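Imelysin (Bacteroides ovatus ATCC 8483, PDB 3OYV) is an imelysin-family outer-membrane protein that probably takes part in bacterial iron uptake, although its precise activity is not settled. Local coordinates at residues A[26-30]-A[321-326]; A[21-25]-A[316-322]; A[56-60]-A[289-293]; A[237-242]-A[284-288]. One frame throughout, in Å; residues are numbered along the deposited sequence. Where two conformers were deposited one is given.

Interaction 1 (A[26-30]-A[321-326]); sequences NYMRN and WSDLEW
Two hydrogen bonds join the amide of N26 to the 321-326 segment. NE1 of W326 donates to OD1 of N26 at 2.9 Å, the oxygen lying in the indole plane while the donor stands above the carbonyl plane of the amide. At its other end, ND2 of N26 donates at 2.8 Å to O of W321, nearly in line with that C=O. With both ends gripped, the amide is unlikely to flip. One water links OD1 of N26 to O of L324, and a second joins the carbonyls of S322 and L324. The guanidinium of R29 lies flat on W326, planes at 4° and centres 3.8 Å apart, a cation-pi contact over the pyrrole part of the indole. CG of R29 is anti to the backbone N (chi1 176°), and the extended chain beyond it carries CD over the six-membered ring as a CH-pi contact. Helix 21-47, the first of the mainly helical imelysin fold, holds the end of helix 319-323 and the loop after it, late in the chain. Without the indole, as with an alanine at W326, R29 would probably lose its stacking surface and OD1 of N26 its N-H donor. Y27 points its CD1 edge at one face of W321, T-shaped with planes at 77°, while OH of Y27 bonds to O of V341. CG of N30 packs on CH2 of W321 at 3.6 Å.

Interaction 2 (A[21-25]-A[316-322]); sequences ASSWH and LNSQSWS
S23 packs against the turn leading into helix 319-323, its CB 3.2 Å from O of L316. Beyond CB, the hydroxyl swings anti to the carbonyl carbon (chi1 -67°), which aims OG at the first turn of that helix. OG donates to O of S318 at 2.9 Å, in the carbonyl plane; the same oxygen also accepts from N of S322, so two donors share it. The backbones come close here, with 4.0 Å between the CA atoms of S23 and S322. S318 is the N-cap of helix 319-323, its OG accepting from N of W321 as well as bonding to O of I315. One residue earlier in helix 21-47, OG of S22 donates to O of S322 at 2.7 Å, on a lone pair of that carbonyl. A water bridges N of S23 and OG of S322. The main apolar contact is between W24 and L316: CD1 of the leucine sits over the six-membered ring, 4.0 Å from its centroid, and CD2 rests against CA of W24. Were W24 a serine, a gap is likely to open over CD1 of L316, with O of L350 left without its indole N-H donor. The first turn of helix 21-47 is therefore set against the turn between helices 309-316 and 319-323, with helix 343-351 reached through the indole of W24 and Y16 meeting that ring edge-to-face.

Interaction 3 (A[56-60]-A[289-293]); sequences YASLF and LFGPV
Facing Y56 at the start of helix 56-62, the loop 289-293 passes through G291 with positive phi (70°), then turns into a short 3-10 segment at P292. A CB on G291 would clash with CE2 of Y56 and with CD of P292, so the close approach depends on the missing side chain; CA of G291 comes 3.6 Å from OH of Y56. P292 sets its CD squarely over the centre of the Y56 ring, 3.5 Å from the centroid, a CH-pi contact. With chi1 at -157° the tyrosine ring swings away from its own backbone N, turning a face to the proline, while W46 and Y50 meet the ring edge-to-face. The contact brings the short helix 56-62 against the loop between helices 265-283 and 298-303, joining early and late parts of the mainly helical imelysin fold in its buried interior. One turn beyond Y56, F60 receives CE2 of F290 over a face, 3.6 Å from CE1 of F60. The two phenyl planes are inclined at 42°, with centroids 5.2 Å apart. F290 also touches Y233 of helix 223-261 and E77 and K81 of helix 71-102, while P292 packs on L42, A45 and W46 of helix 21-47.

Interaction 4 (A[237-242]-A[284-288]); sequences VVVPTY and KSEAF
F288 drives its ring into the side of helix 223-261, meeting V237, V238, T241 and Y242. With chi1 at 39°, CG of F288 lies between the backbone N and the carbonyl carbon, and the ring folds back over its own loop so that O of S285 sits above one face. CG2 of V238 is over the opposite face, 4.0 Å from the centroid, a CH-pi contact. CG1 of V237 comes obliquely to CE1 of F288 at 3.8 Å, while CB of T241 meets CZ in the ring plane. The CE2 edge of F288 is directed at a face of Y242, an offset edge-to-face pair with planes at 76°. In the fold, the contact brings the loop after helix 265-283 back onto helix 223-261, the helix before 265-283 in the chain, near the middle of this mainly helical protein. That long helix is kinked at P240, whose nitrogen has no bond to the preceding turn. T241 puts OG1 beside its own backbone N (chi1 -59°), where it donates to O of V237 at 2.6 Å; N of T241 reaches that oxygen from the other face. The same rotamer leaves CG2 of T241 pointing at CB of S285, 3.9 Å away. Two waters complete the polar side: one bridges OG1 of T241 and O of K284, the other links OH of Y242 to OG of S285, which also bonds to O of W282.

How the interactions relate
Interactions 1 and 2 are neighbours, their centres 7 Å apart: they share W321 and S322 and join successive turns of helix 21-47 to helix 319-323 and its flanks. Interactions 3 and 4 form a second pair, 11 Å between centres, touching where V293 meets Y242 and F288 and where A57 meets V239. The pairs stand well apart, interactions 1 and 3 having centres 34 Å from each other. Along the chain, interaction 4 is nested within 3, and 3 within both 1 and 2, whose segments alternate. Interactions 1 to 3 therefore bring early and late parts of the sequence together, at a partly buried end and in the buried interior of one helical body.

Interaction 1 (A[26-30]-A[321-326])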
loop_
_atom_site.group_PDB
_atom_site.type_symbol
_atom_site.label_atom_id
_atom_site.label_comp_id
_atom_site.label_asym_id
_atom_site.label_seq_id
_atom_site.Cartn_x
_atom_site.Cartn_y
_atom_site.Cartn_z
ATOM N N ASN A 26 19.920 5.986 14.052
ATOM C CA ASN A 26 19.225 5.107 14.966
ATOM C C ASN A 26 17.719 5.023 14.705
ATOM O O ASN A 26 17.126 3.933 14.807
ATOM C CB ASN A 26 19.504 5.546 16.399
ATOM C CG ASN A 26 20.925 5.179 16.845
ATOM O OD1 ASN A 26 21.466 4.168 16.405
ATOM N ND2 ASN A 26 21.510 5.985 17.746
ATOM N N TYR A 27 17.101 6.161 14.418
ATOM C CA TYR A 27 15.650 6.150 14.215
ATOM C C TYR A 27 15.283 5.516 12.874
ATOM O O TYR A 27 14.311 4.776 12.786
ATOM C CB TYR A 27 15.000 7.514 14.404
ATOM C CG TYR A 27 13.529 7.346 14.681
ATOM C CD1 TYR A 27 13.094 6.637 15.803
ATOM C CD2 TYR A 27 12.583 7.863 13.816
ATOM C CE1 TYR A 27 11.767 6.468 16.061
ATOM C CE2 TYR A 27 11.229 7.700 14.076
ATOM C CZ TYR A 27 10.826 7.002 15.210
ATOM O OH TYR A 27 9.483 6.832 15.506
HETATM N N MSE A 28 16.068 5.794 11.831
HETATM C CA MSE A 28 15.868 5.106 10.536
HETATM C C MSE A 28 15.933 3.605 10.744
HETATM O O MSE A 28 15.095 2.873 10.221
HETATM C CB MSE A 28 16.897 5.494 9.482
HETATM C CG MSE A 28 16.625 6.751 8.740
HETATM SE SE MSE A 28 17.718 6.882 7.178
HETATM C CE MSE A 28 19.443 6.783 8.039
ATOM N N ARG A 29 16.970 3.159 11.457
ATOM C CA ARG A 29 17.097 1.736 11.745
ATOM C C ARG A 29 15.864 1.203 12.475
ATOM O O ARG A 29 15.357 0.132 12.158
ATOM C CB ARG A 29 18.369 1.405 12.556
ATOM C CG ARG A 29 18.502 -0.011 12.951
ATOM C CD ARG A 29 19.846 -0.261 13.554
ATOM N NE ARG A 29 19.833 -1.594 14.151
ATOM C CZ ARG A 29 20.875 -2.199 14.714
ATOM N NH1 ARG A 29 22.014 -1.573 14.825
ATOM N NH2 ARG A 29 20.748 -3.427 15.213
ATOM N N ASN A 30 15.408 1.944 13.480
ATOM C CA ASN A 30 14.253 1.522 14.240
ATOM C C ASN A 30 13.021 1.345 13.340
ATOM O O ASN A 30 12.324 0.336 13.404
ATOM C CB ASN A 30 13.939 2.525 15.350
ATOM C CG ASN A 30 12.977 1.942 16.382
ATOM O OD1 ASN A 30 13.333 1.024 17.114
ATOM N ND2 ASN A 30 11.726 2.435 16.402
ATOM N N TRP A 321 17.812 9.352 21.423
ATOM C CA TRP A 321 18.009 8.606 20.172
ATOM C C TRP A 321 19.434 8.777 19.636
ATOM O O TRP A 321 19.951 7.894 18.971
ATOM C CB TRP A 321 16.964 8.989 19.116
ATOM C CG TRP A 321 15.654 8.319 19.322
ATOM C CD1 TRP A 321 14.543 8.844 19.910
ATOM C CD2 TRP A 321 15.344 6.967 18.993
ATOM N NE1 TRP A 321 13.549 7.897 19.934
ATOM C CE2 TRP A 321 14.015 6.737 19.382
ATOM C CE3 TRP A 321 16.058 5.929 18.383
ATOM C CZ2 TRP A 321 13.394 5.501 19.202
ATOM C CZ3 TRP A 321 15.438 4.702 18.205
ATOM C CH2 TRP A 321 14.119 4.505 18.610
ATOM N N SER A 322 20.073 9.889 19.982
ATOM C CA SER A 322 21.488 10.102 19.590
ATOM C C SER A 322 22.422 9.147 20.304
ATOM O O SER A 322 23.413 8.684 19.751
ATOM C CB SER A 322 21.930 11.546 19.888
ATOM O OG SER A 322 23.182 11.834 19.301
ATOM N N ASP A 323 22.123 8.897 21.572
ATOM C CA ASP A 323 22.972 8.141 22.497
ATOM C C ASP A 323 22.672 6.639 22.533
ATOM O O ASP A 323 23.406 5.863 23.131
ATOM C CB ASP A 323 22.773 8.697 23.924
ATOM C CG ASP A 323 23.372 10.068 24.135
ATOM O OD1 ASP A 323 24.263 10.521 23.346
ATOM O OD2 ASP A 323 22.945 10.693 25.150
ATOM N N LEU A 324 21.600 6.203 21.865
ATOM C CA LEU A 324 21.193 4.808 21.889
ATOM C C LEU A 324 22.279 3.881 21.336
ATOM O O LEU A 324 22.887 4.183 20.299
ATOM C CB LEU A 324 19.905 4.616 21.067
ATOM C CG LEU A 324 19.384 3.207 20.903
ATOM C CD1 LEU A 324 18.867 2.622 22.213
ATOM C CD2 LEU A 324 18.281 3.192 19.819
ATOM N N GLU A 325 22.456 2.754 22.023
ATOM C CA GLU A 325 23.308 1.655 21.570
ATOM C C GLU A 325 22.418 0.430 21.337
ATOM O O GLU A 325 21.384 0.279 21.996
ATOM C CB GLU A 325 24.395 1.355 22.608
ATOM C CG GLU A 325 25.348 2.513 22.848
ATOM C CD GLU A 325 26.277 2.331 24.059
ATOM O OE1 GLU A 325 26.569 1.175 24.435
ATOM O OE2 GLU A 325 26.718 3.358 24.630
ATOM N N TRP A 326 22.741 -0.378 20.321
ATOM C CA TRP A 326 21.944 -1.591 20.036
ATOM C C TRP A 326 22.502 -2.910 20.620
ATOM O O TRP A 326 23.719 -3.057 20.766
ATOM C CB TRP A 326 21.760 -1.717 18.521
ATOM C CG TRP A 326 21.048 -0.543 17.939
ATOM C CD1 TRP A 326 21.594 0.669 17.678
ATOM C CD2 TRP A 326 19.669 -0.465 17.527
ATOM N NE1 TRP A 326 20.649 1.514 17.121
ATOM C CE2 TRP A 326 19.455 0.843 17.033
ATOM C CE3 TRP A 326 18.618 -1.377 17.473
ATOM C CZ2 TRP A 326 18.227 1.260 16.536
ATOM C CZ3 TRP A 326 17.373 -0.943 17.015
ATOM C CH2 TRP A 326 17.200 0.340 16.531
HETATM O O HOH W 1 24.456 6.099 19.339
HETATM O O HOH W 2 23.747 2.948 17.784
#

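Interaction 2 (A[21-25]-A[316-322])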
loop_
_atom_site.group_PDB
_atom_site.type_symbol
_atom_site.label_atom_id
_atom_site.label_comp_id
_atom_site.label_asym_id
_atom_site.label_seq_id
_atom_site.Cartn_x
_atom_site.Cartn_y
_atom_site.Cartn_z
ATOM N N ALA A 21 22.937 13.436 13.077
ATOM C CA ALA A 21 23.178 12.237 12.281
ATOM C C ALA A 21 23.001 10.964 13.101
ATOM O O ALA A 21 22.452 9.988 12.622
ATOM C CB ALA A 21 24.584 12.279 11.698
ATOM N N SER A 22 23.453 10.942 14.360
ATOM C CA SER A 22 23.361 9.720 15.136
ATOM C C SER A 22 21.911 9.356 15.408
ATOM O O SER A 22 21.502 8.211 15.227
ATOM C CB SER A 22 24.109 9.860 16.460
ATOM O OG SER A 22 24.053 8.642 17.141
ATOM N N SER A 23 21.113 10.337 15.804
ATOM C CA SER A 23 19.679 10.106 16.014
ATOM C C SER A 23 19.008 9.662 14.709
ATOM O O SER A 23 18.166 8.778 14.700
ATOM C CB SER A 23 18.992 11.376 16.522
ATOM O OG SER A 23 19.439 11.725 17.825
ATOM N N TRP A 24 19.390 10.299 13.604
ATOM C CA TRP A 24 18.821 9.975 12.286
ATOM C C TRP A 24 19.112 8.511 11.937
ATOM O O TRP A 24 18.213 7.761 11.525
ATOM C CB TRP A 24 19.407 10.902 11.226
ATOM C CG TRP A 24 18.554 11.149 10.030
ATOM C CD1 TRP A 24 18.155 10.249 9.086
ATOM C CD2 TRP A 24 18.005 12.403 9.649
ATOM N NE1 TRP A 24 17.391 10.874 8.138
ATOM C CE2 TRP A 24 17.289 12.203 8.449
ATOM C CE3 TRP A 24 18.047 13.683 10.203
ATOM C CZ2 TRP A 24 16.624 13.235 7.803
ATOM C CZ3 TRP A 24 17.407 14.687 9.557
ATOM C CH2 TRP A 24 16.677 14.458 8.377
ATOM N N HIS A 25 20.353 8.078 12.138
ATOM C CA HIS A 25 20.738 6.676 11.896
ATOM C C HIS A 25 19.925 5.729 12.747
ATOM O O HIS A 25 19.363 4.730 12.255
ATOM C CB HIS A 25 22.224 6.455 12.191
ATOM C CG HIS A 25 23.149 7.262 11.310
ATOM N ND1 HIS A 25 24.492 7.439 11.599
ATOM C CD2 HIS A 25 22.916 7.996 10.195
ATOM C CE1 HIS A 25 25.050 8.195 10.669
ATOM N NE2 HIS A 25 24.121 8.534 9.797
ATOM N N LEU A 316 14.468 13.288 16.140
ATOM C CA LEU A 316 15.737 13.492 15.473
ATOM C C LEU A 316 16.640 14.441 16.244
ATOM O O LEU A 316 17.862 14.336 16.150
ATOM C CB LEU A 316 15.520 13.984 14.043
ATOM C CG LEU A 316 14.869 12.950 13.114
ATOM C CD1 LEU A 316 14.460 13.651 11.769
ATOM C CD2 LEU A 316 15.812 11.772 12.864
ATOM N N ASN A 317 16.042 15.368 16.982
ATOM C CA ASN A 317 16.779 16.294 17.836
ATOM C C ASN A 317 17.039 15.798 19.249
ATOM O O ASN A 317 17.695 16.496 20.041
ATOM C CB ASN A 317 16.065 17.655 17.854
ATOM C CG ASN A 317 16.262 18.411 16.582
ATOM O OD1 ASN A 317 17.342 18.401 15.992
ATOM N ND2 ASN A 317 15.208 19.079 16.129
ATOM N N SER A 318 16.578 14.597 19.561
ATOM C CA SER A 318 16.678 14.096 20.927
ATOM C C SER A 318 18.035 13.486 21.234
ATOM O O SER A 318 18.647 12.788 20.408
ATOM C CB SER A 318 15.594 13.063 21.242
ATOM O OG SER A 318 15.835 11.831 20.602
ATOM N N GLN A 319 18.483 13.722 22.467
ATOM C CA GLN A 319 19.737 13.148 22.913
ATOM C C GLN A 319 19.587 11.641 23.131
ATOM O O GLN A 319 20.532 10.885 22.929
ATOM C CB GLN A 319 20.237 13.849 24.183
ATOM C CG GLN A 319 21.697 13.596 24.497
ATOM C CD GLN A 319 22.645 14.233 23.498
ATOM O OE1 GLN A 319 22.538 15.417 23.199
ATOM N NE2 GLN A 319 23.579 13.446 22.976
ATOM N N SER A 320 18.390 11.178 23.528
ATOM C CA SER A 320 18.200 9.760 23.803
ATOM C C SER A 320 18.402 8.926 22.545
ATOM O O SER A 320 19.074 7.903 22.571
ATOM C CB SER A 320 16.815 9.455 24.418
ATOM O OG SER A 320 15.780 9.782 23.504
ATOM N N TRP A 321 17.812 9.352 21.423
ATOM C CA TRP A 321 18.009 8.606 20.172
ATOM C C TRP A 321 19.434 8.777 19.636
ATOM O O TRP A 321 19.951 7.894 18.971
ATOM C CB TRP A 321 16.964 8.989 19.116
ATOM C CG TRP A 321 15.654 8.319 19.322
ATOM C CD1 TRP A 321 14.543 8.844 19.910
ATOM C CD2 TRP A 321 15.344 6.967 18.993
ATOM N NE1 TRP A 321 13.549 7.897 19.934
ATOM C CE2 TRP A 321 14.015 6.737 19.382
ATOM C CE3 TRP A 321 16.058 5.929 18.383
ATOM C CZ2 TRP A 321 13.394 5.501 19.202
ATOM C CZ3 TRP A 321 15.438 4.702 18.205
ATOM C CH2 TRP A 321 14.119 4.505 18.610
ATOM N N SER A 322 20.073 9.889 19.982
ATOM C CA SER A 322 21.488 10.102 19.590
ATOM C C SER A 322 22.422 9.147 20.304
ATOM O O SER A 322 23.413 8.684 19.751
ATOM C CB SER A 322 21.930 11.546 19.888
ATOM O OG SER A 322 23.182 11.834 19.301
HETATM O O HOH W 3 22.309 12.911 16.918
#

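Interaction 3 (A[56-60]-A[289-293])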
loop_
_atom_site.group_PDB
_atom_site.type_symbol
_atom_site.label_atom_id
_atom_site.label_comp_id
_atom_site.label_asym_id
_atom_site.label_seq_id
_atom_site.Cartn_x
_atom_site.Cartn_y
_atom_site.Cartn_z
ATOM N N TYR A 56 -3.280 -18.524 6.852
ATOM C CA TYR A 56 -4.477 -17.810 6.413
ATOM C C TYR A 56 -4.815 -18.178 4.958
ATOM O O TYR A 56 -5.996 -18.219 4.591
ATOM C CB TYR A 56 -4.344 -16.304 6.575
ATOM C CG TYR A 56 -5.666 -15.597 6.676
ATOM C CD1 TYR A 56 -6.317 -15.518 7.895
ATOM C CD2 TYR A 56 -6.303 -15.053 5.570
ATOM C CE1 TYR A 56 -7.508 -14.897 8.011
ATOM C CE2 TYR A 56 -7.529 -14.385 5.705
ATOM C CZ TYR A 56 -8.121 -14.332 6.934
ATOM O OH TYR A 56 -9.347 -13.719 7.095
ATOM N N ALA A 57 -3.808 -18.478 4.139
ATOM C CA ALA A 57 -4.039 -18.929 2.770
ATOM C C ALA A 57 -4.902 -20.203 2.821
ATOM O O ALA A 57 -5.886 -20.315 2.066
ATOM C CB ALA A 57 -2.729 -19.183 2.041
ATOM N N SER A 58 -4.514 -21.167 3.655
ATOM C CA SER A 58 -5.267 -22.415 3.738
ATOM C C SER A 58 -6.703 -22.145 4.228
ATOM O O SER A 58 -7.663 -22.736 3.715
ATOM C CB SER A 58 -4.555 -23.415 4.638
ATOM O OG SER A 58 -3.339 -23.903 4.062
ATOM N N LEU A 59 -6.846 -21.271 5.218
ATOM C CA LEU A 59 -8.147 -20.906 5.772
ATOM C C LEU A 59 -9.069 -20.298 4.695
ATOM O O LEU A 59 -10.220 -20.720 4.527
ATOM C CB LEU A 59 -7.927 -19.931 6.949
ATOM C CG LEU A 59 -9.137 -19.401 7.698
ATOM C CD1 LEU A 59 -8.677 -18.872 9.057
ATOM C CD2 LEU A 59 -9.870 -18.327 6.958
ATOM N N PHE A 60 -8.551 -19.324 3.965
ATOM C CA PHE A 60 -9.344 -18.633 2.976
ATOM C C PHE A 60 -9.718 -19.553 1.820
ATOM O O PHE A 60 -10.851 -19.507 1.346
ATOM C CB PHE A 60 -8.603 -17.399 2.489
ATOM C CG PHE A 60 -9.491 -16.346 1.856
ATOM C CD1 PHE A 60 -10.399 -15.613 2.620
ATOM C CD2 PHE A 60 -9.418 -16.092 0.502
ATOM C CE1 PHE A 60 -11.196 -14.626 2.023
ATOM C CE2 PHE A 60 -10.201 -15.137 -0.075
ATOM C CZ PHE A 60 -11.084 -14.391 0.664
ATOM N N LEU A 289 -6.812 -5.371 1.572
ATOM C CA LEU A 289 -6.622 -4.963 2.968
ATOM C C LEU A 289 -7.671 -5.636 3.855
ATOM O O LEU A 289 -8.576 -4.991 4.409
ATOM C CB LEU A 289 -6.644 -3.442 3.095
ATOM C CG LEU A 289 -5.507 -2.672 2.412
ATOM C CD1 LEU A 289 -5.792 -1.160 2.310
ATOM C CD2 LEU A 289 -4.164 -2.918 3.134
ATOM N N PHE A 290 -7.568 -6.960 3.949
ATOM C CA PHE A 290 -8.404 -7.763 4.810
ATOM C C PHE A 290 -7.596 -8.898 5.391
ATOM O O PHE A 290 -6.476 -9.152 4.971
ATOM C CB PHE A 290 -9.653 -8.310 4.076
ATOM C CG PHE A 290 -9.370 -9.395 3.072
ATOM C CD1 PHE A 290 -9.101 -9.080 1.741
ATOM C CD2 PHE A 290 -9.432 -10.712 3.442
ATOM C CE1 PHE A 290 -8.886 -10.106 0.823
ATOM C CE2 PHE A 290 -9.196 -11.731 2.544
ATOM C CZ PHE A 290 -8.944 -11.429 1.238
ATOM N N GLY A 291 -8.152 -9.573 6.391
ATOM C CA GLY A 291 -7.435 -10.635 7.058
ATOM C C GLY A 291 -6.295 -10.052 7.867
ATOM O O GLY A 291 -6.430 -8.960 8.432
ATOM N N PRO A 292 -5.168 -10.763 7.931
ATOM C CA PRO A 292 -4.052 -10.331 8.784
ATOM C C PRO A 292 -3.673 -8.868 8.735
ATOM O O PRO A 292 -3.488 -8.243 9.786
ATOM C CB PRO A 292 -2.917 -11.242 8.331
ATOM C CG PRO A 292 -3.608 -12.524 7.986
ATOM C CD PRO A 292 -4.927 -12.098 7.351
ATOM N N VAL A 293 -3.581 -8.285 7.555
ATOM C CA VAL A 293 -3.118 -6.889 7.479
ATOM C C VAL A 293 -4.143 -5.926 8.107
ATOM O O VAL A 293 -3.786 -4.826 8.502
ATOM C CB VAL A 293 -2.803 -6.461 6.019
ATOM C CG1 VAL A 293 -4.126 -6.236 5.233
ATOM C CG2 VAL A 293 -1.886 -5.221 5.973
#

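Interaction 4 (A[237-242]-A[284-288])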
loop_
_atom_site.group_PDB
_atom_site.type_symbol
_atom_site.label_atom_id
_atom_site.label_comp_id
_atom_site.label_asym_id
_atom_site.label_seq_id
_atom_site.Cartn_x
_atom_site.Cartn_y
_atom_site.Cartn_z
ATOM N N VAL A 237 -1.776 -14.290 -6.494
ATOM C CA VAL A 237 -1.815 -12.856 -6.244
ATOM C C VAL A 237 -1.398 -12.507 -4.821
ATOM O O VAL A 237 -0.391 -11.805 -4.619
ATOM C CB VAL A 237 -3.169 -12.221 -6.629
ATOM C CG1 VAL A 237 -3.167 -10.695 -6.340
ATOM C CG2 VAL A 237 -3.459 -12.476 -8.123
ATOM N N VAL A 238 -2.170 -12.961 -3.835
ATOM C CA VAL A 238 -1.991 -12.486 -2.473
ATOM C C VAL A 238 -0.652 -12.968 -1.893
ATOM O O VAL A 238 0.169 -12.156 -1.463
ATOM C CB VAL A 238 -3.154 -12.901 -1.556
ATOM C CG1 VAL A 238 -2.874 -12.475 -0.114
ATOM C CG2 VAL A 238 -4.476 -12.267 -2.030
ATOM N N VAL A 239 -0.445 -14.286 -1.830
ATOM C CA VAL A 239 0.762 -14.798 -1.146
ATOM C C VAL A 239 2.048 -14.334 -1.832
ATOM O O VAL A 239 2.968 -13.883 -1.148
ATOM C CB VAL A 239 0.663 -16.298 -0.878
ATOM C CG1 VAL A 239 1.959 -16.792 -0.208
ATOM C CG2 VAL A 239 -0.543 -16.635 0.021
ATOM N N PRO A 240 2.102 -14.396 -3.177
ATOM C CA PRO A 240 3.317 -13.872 -3.832
ATOM C C PRO A 240 3.576 -12.403 -3.610
ATOM O O PRO A 240 4.735 -11.974 -3.552
ATOM C CB PRO A 240 3.110 -14.242 -5.302
ATOM C CG PRO A 240 2.210 -15.457 -5.278
ATOM C CD PRO A 240 1.264 -15.156 -4.126
ATOM N N THR A 241 2.520 -11.593 -3.549
ATOM C CA THR A 241 2.715 -10.189 -3.253
ATOM C C THR A 241 3.302 -9.995 -1.851
ATOM O O THR A 241 4.248 -9.194 -1.682
ATOM C CB THR A 241 1.400 -9.387 -3.421
ATOM O OG1 THR A 241 0.958 -9.539 -4.779
ATOM C CG2 THR A 241 1.599 -7.926 -3.100
ATOM N N TYR A 242 2.787 -10.730 -0.868
ATOM C CA TYR A 242 3.329 -10.601 0.471
ATOM C C TYR A 242 4.749 -11.210 0.581
ATOM O O TYR A 242 5.557 -10.721 1.368
ATOM C CB TYR A 242 2.396 -11.174 1.499
ATOM C CG TYR A 242 1.125 -10.399 1.705
ATOM C CD1 TYR A 242 1.110 -9.013 1.706
ATOM C CD2 TYR A 242 -0.050 -11.066 1.996
ATOM C CE1 TYR A 242 -0.085 -8.294 1.944
ATOM C CE2 TYR A 242 -1.215 -10.377 2.263
ATOM C CZ TYR A 242 -1.238 -8.998 2.250
ATOM O OH TYR A 242 -2.419 -8.351 2.584
ATOM N N LYS A 284 0.668 -2.502 -4.434
ATOM C CA LYS A 284 -0.084 -3.487 -5.208
ATOM C C LYS A 284 -0.818 -4.514 -4.356
ATOM O O LYS A 284 -1.483 -5.417 -4.888
ATOM C CB LYS A 284 0.832 -4.165 -6.210
ATOM C CG LYS A 284 1.312 -3.208 -7.285
ATOM C CD LYS A 284 2.125 -3.943 -8.298
ATOM C CE LYS A 284 2.396 -3.139 -9.548
ATOM N NZ LYS A 284 3.198 -3.937 -10.526
ATOM N N SER A 285 -0.767 -4.369 -3.025
ATOM C CA SER A 285 -1.545 -5.197 -2.118
ATOM C C SER A 285 -2.759 -4.482 -1.595
ATOM O O SER A 285 -3.523 -5.100 -0.871
ATOM C CB SER A 285 -0.695 -5.672 -0.922
ATOM O OG SER A 285 -0.590 -4.707 0.107
ATOM N N GLU A 286 -2.970 -3.209 -1.924
ATOM C CA GLU A 286 -4.003 -2.444 -1.220
ATOM C C GLU A 286 -5.439 -2.735 -1.642
ATOM O O GLU A 286 -6.348 -2.250 -0.996
ATOM C CB GLU A 286 -3.703 -0.950 -1.213
ATOM C CG GLU A 286 -2.417 -0.592 -0.472
ATOM C CD GLU A 286 -2.137 0.906 -0.385
ATOM O OE1 GLU A 286 -3.089 1.726 -0.288
ATOM O OE2 GLU A 286 -0.962 1.269 -0.416
ATOM N N ALA A 287 -5.653 -3.564 -2.674
ATOM C CA ALA A 287 -6.985 -4.109 -2.965
ATOM C C ALA A 287 -7.361 -5.293 -2.080
ATOM O O ALA A 287 -8.489 -5.763 -2.149
ATOM C CB ALA A 287 -7.135 -4.477 -4.457
ATOM N N PHE A 288 -6.428 -5.783 -1.246
ATOM C CA PHE A 288 -6.703 -6.869 -0.330
ATOM C C PHE A 288 -6.305 -6.511 1.093
ATOM O O PHE A 288 -5.586 -7.262 1.765
ATOM C CB PHE A 288 -6.171 -8.249 -0.778
ATOM C CG PHE A 288 -4.822 -8.263 -1.450
ATOM C CD1 PHE A 288 -4.710 -8.043 -2.804
ATOM C CD2 PHE A 288 -3.690 -8.671 -0.762
ATOM C CE1 PHE A 288 -3.493 -8.166 -3.470
ATOM C CE2 PHE A 288 -2.476 -8.797 -1.389
ATOM C CZ PHE A 288 -2.355 -8.557 -2.757
HETATM O O HOH W 4 -0.835 -7.733 -6.292
HETATM O O HOH W 5 -2.582 -5.822 1.798
#